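Local atomic coordinates of uncharacterized protein (Mycobacterium avium subsp. paratuberculosis, PDB entry 4R9Z), a protein that probably hydrolyses fatty acyl-CoA thioesters to free fatty acids and coenzyme A, as expected of a double hot-dog thioesterase. Residues M198-L203 with F237-S241; S248-G254 with V267-F273. One frame throughout, in Å; residues are numbered along the deposited sequence.

Interaction 1: M198-L203 with F237-S241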
loop_
_atom_site.group_PDB
_atom_site.type_symbol
_atom_site.label_atom_id
_atom_site.label_comp_id
_atom_site.label_asym_id
_atom_site.label_seq_id
_atom_site.Cartn_x
_atom_site.Cartn_y
_atom_site.Cartn_z
ATOM N N MET B 198 -0.583 -6.551 14.792
ATOM C CA MET B 198 -1.228 -5.581 15.668
ATOM C C MET B 198 -1.604 -4.299 14.915
ATOM O O MET B 198 -2.642 -3.697 15.191
ATOM C CB MET B 198 -0.318 -5.275 16.866
ATOM C CG MET B 198 0.226 -3.859 16.942
ATOM S SD MET B 198 -0.925 -2.714 17.721
ATOM C CE MET B 198 -1.646 -3.789 18.952
ATOM N N SER B 199 -0.771 -3.898 13.959
ATOM C CA SER B 199 -1.018 -2.696 13.164
ATOM C C SER B 199 -2.342 -2.771 12.415
ATOM O O SER B 199 -2.961 -1.748 12.128
ATOM C CB SER B 199 0.118 -2.470 12.166
ATOM O OG SER B 199 0.054 -3.419 11.114
ATOM N N ALA B 200 -2.754 -3.983 12.074
ATOM C CA ALA B 200 -3.988 -4.190 11.339
ATOM C C ALA B 200 -5.228 -4.222 12.232
ATOM O O ALA B 200 -6.223 -3.561 11.936
ATOM C CB ALA B 200 -3.895 -5.473 10.519
ATOM N N VAL B 201 -5.173 -5.000 13.310
ATOM C CA VAL B 201 -6.358 -5.246 14.136
ATOM C C VAL B 201 -6.817 -4.049 14.972
ATOM O O VAL B 201 -7.970 -3.997 15.392
ATOM C CB VAL B 201 -6.137 -6.436 15.100
ATOM C CG1 VAL B 201 -5.847 -7.706 14.322
ATOM C CG2 VAL B 201 -5.008 -6.135 16.075
ATOM N N THR B 202 -5.930 -3.086 15.205
ATOM C CA THR B 202 -6.275 -1.928 16.028
ATOM C C THR B 202 -6.731 -0.737 15.201
ATOM O O THR B 202 -7.063 0.317 15.739
ATOM C CB THR B 202 -5.097 -1.483 16.898
ATOM O OG1 THR B 202 -3.970 -1.175 16.070
ATOM C CG2 THR B 202 -4.739 -2.572 17.879
ATOM N N LEU B 203 -6.718 -0.888 13.899
ATOM C CA LEU B 203 -6.897 0.225 13.012
ATOM C C LEU B 203 -8.308 0.470 12.544
ATOM O O LEU B 203 -8.551 1.378 11.823
ATOM C CB LEU B 203 -5.962 0.105 11.838
ATOM C CG LEU B 203 -5.364 1.405 11.411
ATOM C CD1 LEU B 203 -4.776 2.090 12.593
ATOM C CD2 LEU B 203 -4.313 1.200 10.359
ATOM N N PHE B 237 4.468 3.109 20.595
ATOM C CA PHE B 237 3.509 4.156 20.258
ATOM C C PHE B 237 2.901 3.896 18.884
ATOM O O PHE B 237 3.617 3.845 17.886
ATOM C CB PHE B 237 4.192 5.524 20.279
ATOM C CG PHE B 237 3.244 6.689 20.184
ATOM C CD1 PHE B 237 2.848 7.185 18.951
ATOM C CD2 PHE B 237 2.771 7.312 21.328
ATOM C CE1 PHE B 237 1.982 8.264 18.863
ATOM C CE2 PHE B 237 1.911 8.394 21.242
ATOM C CZ PHE B 237 1.514 8.867 20.012
ATOM N N TYR B 238 1.582 3.744 18.830
ATOM C CA TYR B 238 0.908 3.542 17.552
ATOM C C TYR B 238 -0.060 4.676 17.269
ATOM O O TYR B 238 -1.202 4.666 17.726
ATOM C CB TYR B 238 0.169 2.204 17.533
ATOM C CG TYR B 238 -0.268 1.761 16.155
ATOM C CD1 TYR B 238 0.414 2.180 15.021
ATOM C CD2 TYR B 238 -1.347 0.894 15.988
ATOM C CE1 TYR B 238 0.025 1.768 13.758
ATOM C CE2 TYR B 238 -1.743 0.474 14.728
ATOM C CZ TYR B 238 -1.051 0.914 13.618
ATOM O OH TYR B 238 -1.437 0.503 12.363
ATOM N N ASP B 239 0.405 5.642 16.486
ATOM C CA ASP B 239 -0.420 6.761 16.065
ATOM C C ASP B 239 -1.416 6.286 15.014
ATOM O O ASP B 239 -1.030 5.674 14.026
ATOM C CB ASP B 239 0.463 7.881 15.515
ATOM C CG ASP B 239 -0.165 9.245 15.661
ATOM O OD1 ASP B 239 -1.251 9.335 16.272
ATOM O OD2 ASP B 239 0.437 10.229 15.180
ATOM N N ARG B 240 -2.697 6.567 15.238
ATOM C CA ARG B 240 -3.764 6.088 14.360
ATOM C C ARG B 240 -4.698 7.219 13.965
ATOM O O ARG B 240 -5.025 8.078 14.783
ATOM C CB ARG B 240 -4.582 4.988 15.043
ATOM C CG ARG B 240 -3.777 3.834 15.614
ATOM C CD ARG B 240 -4.683 2.832 16.339
ATOM N NE ARG B 240 -5.336 3.415 17.507
ATOM C CZ ARG B 240 -6.238 2.788 18.260
ATOM N NH1 ARG B 240 -6.604 1.545 17.975
ATOM N NH2 ARG B 240 -6.775 3.404 19.305
ATOM N N SER B 241 -5.160 7.197 12.720
ATOM C CA SER B 241 -6.120 8.185 12.251
ATOM C C SER B 241 -6.942 7.658 11.071
ATOM O O SER B 241 -6.622 6.619 10.502
ATOM C CB SER B 241 -5.393 9.476 11.884
ATOM O OG SER B 241 -4.461 9.251 10.845
#
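The aromatic ring of Y238 meets the C-terminal turn of helix 188-201 mainly along its edge: T202 OG1 lies in the ring plane, 3.1 Å from Y238 CE2, and S199 O lies near that plane, beside the phenol oxygen. One face, toward the rim, is overlain by CG of R240 from the same strand. M198 SD approaches obliquely, 4.0 Å from Y238 CD2, in a Met-aromatic contact that its bent side chain makes possible, while the L203 side chain runs at about a right angle to that of Y238, bringing CD2 to 3.6 Å from Y238 OH. The R240 guanidinium, in turn, meets T202 O near its plane, at the edge.

With CG anti to the backbone N (chi1 -166°), Y238 carries its hydroxyl to the helix, where OH donates to S199 O at 2.7 Å, in the carbonyl plane and on a lone pair. T202, just past the helix end, turns OG1 back to the last turn and donates to M198 O over 3.0 Å. This is the inner face of a hot-dog fold, in which a curved antiparallel sheet wraps around a helix, and strand 236-246 contributes Y238 and R240 to that buried interface.

R240 NH1 gives T202 O a weak, bent hydrogen bond, 128° at the hydrogen, while its NE is held by V174 O. CG of R240, anti to its carbonyl carbon (chi1 -52°), runs past L203 in the opposite direction, 3.6 Å from L203 CD1; the bend at chi3 then directs the guanidinium. M176 of strand 176-180 packs against Y238, R240 and T202, and S199 OG turns to A196 O and H222.

Interaction 2: S248-G254 with V267-F273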
loop_
_atom_site.group_PDB
_atom_site.type_symbol
_atom_site.label_atom_id
_atom_site.label_comp_id
_atom_site.label_asym_id
_atom_site.label_seq_id
_atom_site.Cartn_x
_atom_site.Cartn_y
_atom_site.Cartn_z
ATOM N N SER B 248 -18.597 3.876 1.215
ATOM C CA SER B 248 -18.506 2.607 1.923
ATOM C C SER B 248 -17.068 2.251 2.289
ATOM O O SER B 248 -16.828 1.378 3.123
ATOM C CB SER B 248 -19.109 1.503 1.070
ATOM O OG SER B 248 -18.597 1.582 -0.248
ATOM N N LEU B 249 -16.117 2.919 1.644
ATOM C CA LEU B 249 -14.699 2.654 1.856
ATOM C C LEU B 249 -13.998 3.738 2.668
ATOM O O LEU B 249 -13.948 4.894 2.249
ATOM C CB LEU B 249 -13.996 2.493 0.512
ATOM C CG LEU B 249 -14.445 1.277 -0.288
ATOM C CD1 LEU B 249 -13.898 1.361 -1.691
ATOM C CD2 LEU B 249 -13.981 -0.002 0.399
ATOM N N ALA B 250 -13.455 3.361 3.823
ATOM C CA ALA B 250 -12.711 4.303 4.652
ATOM C C ALA B 250 -11.220 3.980 4.679
ATOM O O ALA B 250 -10.833 2.812 4.689
ATOM C CB ALA B 250 -13.266 4.314 6.068
ATOM N N LEU B 251 -10.389 5.023 4.679
ATOM C CA LEU B 251 -8.948 4.867 4.869
ATOM C C LEU B 251 -8.530 5.064 6.320
ATOM O O LEU B 251 -9.053 5.928 7.022
ATOM C CB LEU B 251 -8.158 5.850 4.010
ATOM C CG LEU B 251 -7.726 5.424 2.607
ATOM C CD1 LEU B 251 -6.816 6.487 1.996
ATOM C CD2 LEU B 251 -7.047 4.064 2.622
ATOM N N ALA B 252 -7.556 4.273 6.751
ATOM C CA ALA B 252 -6.954 4.428 8.067
ATOM C C ALA B 252 -5.443 4.516 7.914
ATOM O O ALA B 252 -4.871 3.896 7.027
ATOM C CB ALA B 252 -7.341 3.273 8.974
ATOM N N SER B 253 -4.800 5.290 8.778
ATOM C CA SER B 253 -3.378 5.563 8.636
ATOM C C SER B 253 -2.674 5.370 9.975
ATOM O O SER B 253 -3.233 5.675 11.030
ATOM C CB SER B 253 -3.152 6.980 8.103
ATOM O OG SER B 253 -1.774 7.235 7.891
ATOM N N GLY B 254 -1.450 4.855 9.936
ATOM C CA GLY B 254 -0.745 4.545 11.161
ATOM C C GLY B 254 0.761 4.691 11.098
ATOM O O GLY B 254 1.393 4.413 10.082
ATOM N N VAL B 267 1.881 2.735 8.049
ATOM C CA VAL B 267 0.773 1.817 7.782
ATOM C C VAL B 267 -0.406 2.506 7.099
ATOM O O VAL B 267 -0.725 3.655 7.406
ATOM C CB VAL B 267 0.260 1.164 9.092
ATOM C CG1 VAL B 267 -0.801 0.127 8.795
ATOM C CG2 VAL B 267 1.398 0.523 9.859
ATOM N N LYS B 268 -1.044 1.805 6.164
ATOM C CA LYS B 268 -2.287 2.276 5.563
ATOM C C LYS B 268 -3.283 1.129 5.434
ATOM O O LYS B 268 -2.906 0.011 5.096
ATOM C CB LYS B 268 -2.032 2.900 4.192
ATOM C CG LYS B 268 -3.177 3.772 3.700
ATOM C CD LYS B 268 -3.157 5.137 4.365
ATOM C CE LYS B 268 -2.077 6.024 3.774
ATOM N NZ LYS B 268 -2.010 7.342 4.468
ATOM N N GLN B 269 -4.556 1.408 5.695
ATOM C CA GLN B 269 -5.578 0.371 5.640
ATOM C C GLN B 269 -6.882 0.886 5.041
ATOM O O GLN B 269 -7.362 1.963 5.391
ATOM C CB GLN B 269 -5.841 -0.194 7.038
ATOM C CG GLN B 269 -6.868 -1.317 7.067
ATOM C CD GLN B 269 -7.119 -1.844 8.464
ATOM O OE1 GLN B 269 -8.258 -1.890 8.925
ATOM N NE2 GLN B 269 -6.052 -2.239 9.150
ATOM N N GLU B 270 -7.463 0.094 4.148
ATOM C CA GLU B 270 -8.744 0.432 3.551
ATOM C C GLU B 270 -9.772 -0.590 4.011
ATOM O O GLU B 270 -9.509 -1.794 3.993
ATOM C CB GLU B 270 -8.637 0.468 2.024
ATOM C CG GLU B 270 -9.893 0.928 1.297
ATOM C CD GLU B 270 -9.708 0.963 -0.212
ATOM O OE1 GLU B 270 -9.121 0.004 -0.764
ATOM O OE2 GLU B 270 -10.142 1.952 -0.846
ATOM N N MET B 271 -10.931 -0.111 4.450
ATOM C CA MET B 271 -11.963 -1.014 4.938
ATOM C C MET B 271 -13.346 -0.673 4.386
ATOM O O MET B 271 -13.644 0.484 4.085
ATOM C CB MET B 271 -11.988 -1.013 6.467
ATOM C CG MET B 271 -12.423 0.293 7.101
ATOM S SD MET B 271 -11.774 0.469 8.778
ATOM C CE MET B 271 -10.073 0.917 8.443
ATOM N N TYR B 272 -14.176 -1.705 4.257
ATOM C CA TYR B 272 -15.516 -1.603 3.686
ATOM C C TYR B 272 -16.610 -1.515 4.753
ATOM O O TYR B 272 -16.645 -2.319 5.687
ATOM C CB TYR B 272 -15.773 -2.802 2.774
ATOM C CG TYR B 272 -17.164 -2.888 2.180
ATOM C CD1 TYR B 272 -17.650 -1.894 1.341
ATOM C CD2 TYR B 272 -17.978 -3.992 2.431
ATOM C CE1 TYR B 272 -18.918 -1.986 0.786
ATOM C CE2 TYR B 272 -19.244 -4.094 1.880
ATOM C CZ TYR B 272 -19.711 -3.089 1.060
ATOM O OH TYR B 272 -20.969 -3.185 0.509
ATOM N N PHE B 273 -17.474 -0.510 4.627
ATOM C CA PHE B 273 -18.671 -0.393 5.462
ATOM C C PHE B 273 -19.953 -0.570 4.652
ATOM O O PHE B 273 -20.348 0.332 3.911
ATOM C CB PHE B 273 -18.714 0.955 6.173
ATOM C CG PHE B 273 -17.731 1.080 7.296
ATOM C CD1 PHE B 273 -16.448 1.551 7.064
ATOM C CD2 PHE B 273 -18.095 0.738 8.589
ATOM C CE1 PHE B 273 -15.541 1.670 8.100
ATOM C CE2 PHE B 273 -17.198 0.863 9.630
ATOM C CZ PHE B 273 -15.917 1.324 9.387
#
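Paired backbones of 249-254 and 267-272 make the first shell. A250 with M271, A252 with Q269 and G254 with V267 are hydrogen-bonded pairs, each joined by two N-H to O=C bonds, with A252 N 2.7 Å from Q269 O.

The side chains divide between two faces. On one, M271 has CG between its backbone N and carbonyl carbon (chi1 67°) and a bend at chi3, which together bring CE to 3.6 Å from A252 CB; beside it the ring of F273 reaches A250, CE1 to CB at 4.0 Å. On the other face, L251 CD2 lies 4.0 Å from E270 CB as the two side chains cross obliquely, L249 CD2 packs on Y272 CB at 4.1 Å, and K268 folds at chi2 and chi3 to bring NZ weakly to S253 OG.

Further out, A200 O is hydrogen-bonded to Q269 NE2 and helix 204-211 packs on A250, M271 and F273. The L249, L251 and E270 face meets a second subunit, whose S61 OG is hydrogen-bonded to E270 OE1, whose K111 bonds S248 OG, and whose F89 packs edge-to-face with the Y272 ring. The two segments are the part of the antiparallel beta hairpin, strands 249-258 and 263-272, that runs away from its turn to S248 and F273, in the sheet of a hot-dog fold.

Overall arrangement
Both interactions are buried and lie in the C-terminal hot-dog domain, their centres about 11 Å apart. Interaction 1 joins helix to sheet through side chains reaching backbone carbonyls, with no other subunit touching its segments. Interaction 2 joins strand to strand through a backbone ladder, and one of its faces reaches a second subunit. They meet directly: strands 236-246 and 249-258 are neighbours, with S241 O probably bonded to S253 N at 2.8 Å, and the helix end also reaches Q269. L203 of interaction 1 packs against A252 and Q269 of interaction 2, fitting the turn after the helix onto the hairpin.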